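Local structure of lectin (Cicer arietinum, 3V6N) at residues 175-180 against 186-191. The protein agglutinates red blood cells and is a seed albumin with a four-bladed hemopexin-type beta-propeller fold that holds calcium and sodium ions in its central channel. Sequence-based numbering, arbitrary orientation.
With NA (sodium ion), chain G.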
# COMPACT_ATOMS: atom_id res chain seq x y z
N SER A 175 4.86 -13.67 15.42
CA SER A 175 3.91 -14.43 14.64
C SER A 175 3.15 -15.42 15.52
O SER A 175 3.66 -15.81 16.57
CB SER A 175 4.67 -15.19 13.55
OG SER A 175 3.79 -15.96 12.80
N ALA A 176 1.96 -15.83 15.09
CA ALA A 176 1.12 -16.79 15.82
C ALA A 176 0.05 -17.44 14.93
O ALA A 176 -0.39 -16.85 13.92
CB ALA A 176 0.44 -16.11 17.00
N PHE A 177 -0.36 -18.66 15.29
CA PHE A 177 -1.57 -19.25 14.76
C PHE A 177 -2.25 -20.17 15.77
O PHE A 177 -1.61 -20.69 16.69
CB PHE A 177 -1.39 -19.92 13.36
CG PHE A 177 -0.66 -21.25 13.35
CD1 PHE A 177 0.72 -21.31 13.16
CD2 PHE A 177 -1.38 -22.46 13.44
CE1 PHE A 177 1.38 -22.54 13.12
CE2 PHE A 177 -0.72 -23.68 13.39
CZ PHE A 177 0.66 -23.73 13.23
N ALA A 178 -3.57 -20.30 15.62
CA ALA A 178 -4.34 -21.14 16.51
C ALA A 178 -4.32 -22.57 15.97
O ALA A 178 -4.33 -22.79 14.77
CB ALA A 178 -5.77 -20.61 16.61
N SER A 179 -4.25 -23.54 16.86
CA SER A 179 -4.22 -24.94 16.45
C SER A 179 -5.62 -25.41 16.12
O SER A 179 -6.61 -24.78 16.54
CB SER A 179 -3.69 -25.79 17.60
OG SER A 179 -3.52 -27.15 17.22
N HIS A 180 -5.70 -26.51 15.38
CA HIS A 180 -6.95 -27.22 15.19
C HIS A 180 -7.36 -27.94 16.47
O HIS A 180 -8.53 -28.22 16.67
CB HIS A 180 -6.85 -28.21 14.02
CG HIS A 180 -6.74 -27.54 12.67
ND1 HIS A 180 -7.82 -27.27 11.89
CD2 HIS A 180 -5.63 -27.06 11.98
CE1 HIS A 180 -7.42 -26.68 10.75
NE2 HIS A 180 -6.08 -26.54 10.80
N TYR A 186 0.06 -21.51 18.78
CA TYR A 186 1.50 -21.44 18.69
C TYR A 186 1.93 -19.98 18.62
O TYR A 186 1.33 -19.18 17.90
CB TYR A 186 2.00 -22.18 17.45
CG TYR A 186 1.70 -23.67 17.43
CD1 TYR A 186 2.64 -24.61 17.88
CD2 TYR A 186 0.48 -24.14 16.96
CE1 TYR A 186 2.36 -25.97 17.87
CE2 TYR A 186 0.20 -25.50 16.95
CZ TYR A 186 1.14 -26.41 17.39
OH TYR A 186 0.84 -27.75 17.35
N LEU A 187 2.96 -19.65 19.39
CA LEU A 187 3.57 -18.32 19.36
C LEU A 187 4.97 -18.47 18.81
O LEU A 187 5.66 -19.42 19.13
CB LEU A 187 3.62 -17.70 20.77
CG LEU A 187 2.34 -17.75 21.63
CD1 LEU A 187 2.60 -17.08 22.98
CD2 LEU A 187 1.14 -17.11 20.93
N PHE A 188 5.40 -17.53 17.98
CA PHE A 188 6.75 -17.60 17.41
C PHE A 188 7.55 -16.34 17.71
O PHE A 188 7.01 -15.23 17.73
CB PHE A 188 6.67 -17.84 15.89
CG PHE A 188 5.93 -19.11 15.51
CD1 PHE A 188 4.58 -19.07 15.18
CD2 PHE A 188 6.58 -20.34 15.52
CE1 PHE A 188 3.89 -20.24 14.85
CE2 PHE A 188 5.91 -21.51 15.20
CZ PHE A 188 4.56 -21.46 14.86
N LYS A 189 8.85 -16.54 17.93
CA LYS A 189 9.81 -15.44 18.03
C LYS A 189 11.23 -15.96 17.75
O LYS A 189 11.75 -16.83 18.47
CB LYS A 189 9.74 -14.77 19.41
CG LYS A 189 10.52 -13.46 19.49
CD LYS A 189 10.23 -12.78 20.81
CE LYS A 189 10.60 -11.30 20.80
NZ LYS A 189 10.15 -10.78 22.13
N GLY A 190 11.84 -15.41 16.69
CA GLY A 190 13.18 -15.84 16.28
C GLY A 190 13.16 -17.32 15.99
O GLY A 190 12.26 -17.80 15.32
N GLU A 191 14.13 -18.06 16.54
CA GLU A 191 14.20 -19.50 16.33
C GLU A 191 13.30 -20.30 17.27
O GLU A 191 13.32 -21.54 17.24
CB GLU A 191 15.66 -19.99 16.43
CG GLU A 191 16.30 -19.80 17.80
CD GLU A 191 17.83 -19.73 17.77
OE1 GLU A 191 18.44 -19.53 18.85
OE2 GLU A 191 18.43 -19.87 16.67
NA NA G . -1.60 -15.32 12.89
O HOH W 1 -1.53 -28.24 18.85
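Phe177 and Tyr186 face each other as a hydrogen-bonded pair of an antiparallel hairpin, joined by Phe177 N to Tyr186 O at 3.2 Å and by a straighter return bond, Tyr186 N to Phe177 O at 2.8 Å (173° at H). Phe188 N adds a third bond, 2.8 Å to Ser175 O. Side-chain packing is most extensive on the face bearing Ser175, Phe177, Tyr186 and Phe188. The Phe177 and Tyr186 rings lie side by side, planes 29° apart but barely overlapping; Tyr186 CD2 sits over one Phe177 face near the rim, 3.8 Å from Phe177 CZ. At the CD1/CE1 side of Phe177, Phe188 comes rim to rim, its CE1 3.7 Å from Phe177 CD1. With CG between backbone N and carbonyl carbon (chi1 75°), the Phe177 ring reaches both neighbours, and the three form an aromatic cluster. Between the strands the reverse face contributes less, Ala176 CB touching Leu187 CD2 at 4.1 Å. At the turnward end Ser179 CB touches Tyr186 CE2, and a water bridges Ser179 OG and Tyr186 OH, themselves bonded to Lys181 N and Tyr216 OH; the loose side is partly exposed Lys189 to Glu191, without contact to 175-180. Ala176 O binds the sodium ion at 2.2 Å with the carbonyls of Ala9, Ser67 and Ala123, placing strand 175-178 innermost in its blade; Phe177 packs on strands 6-11 and 17-22 of the neighbouring sheet, while strand 192-197 flanks 184-189 on its outer side.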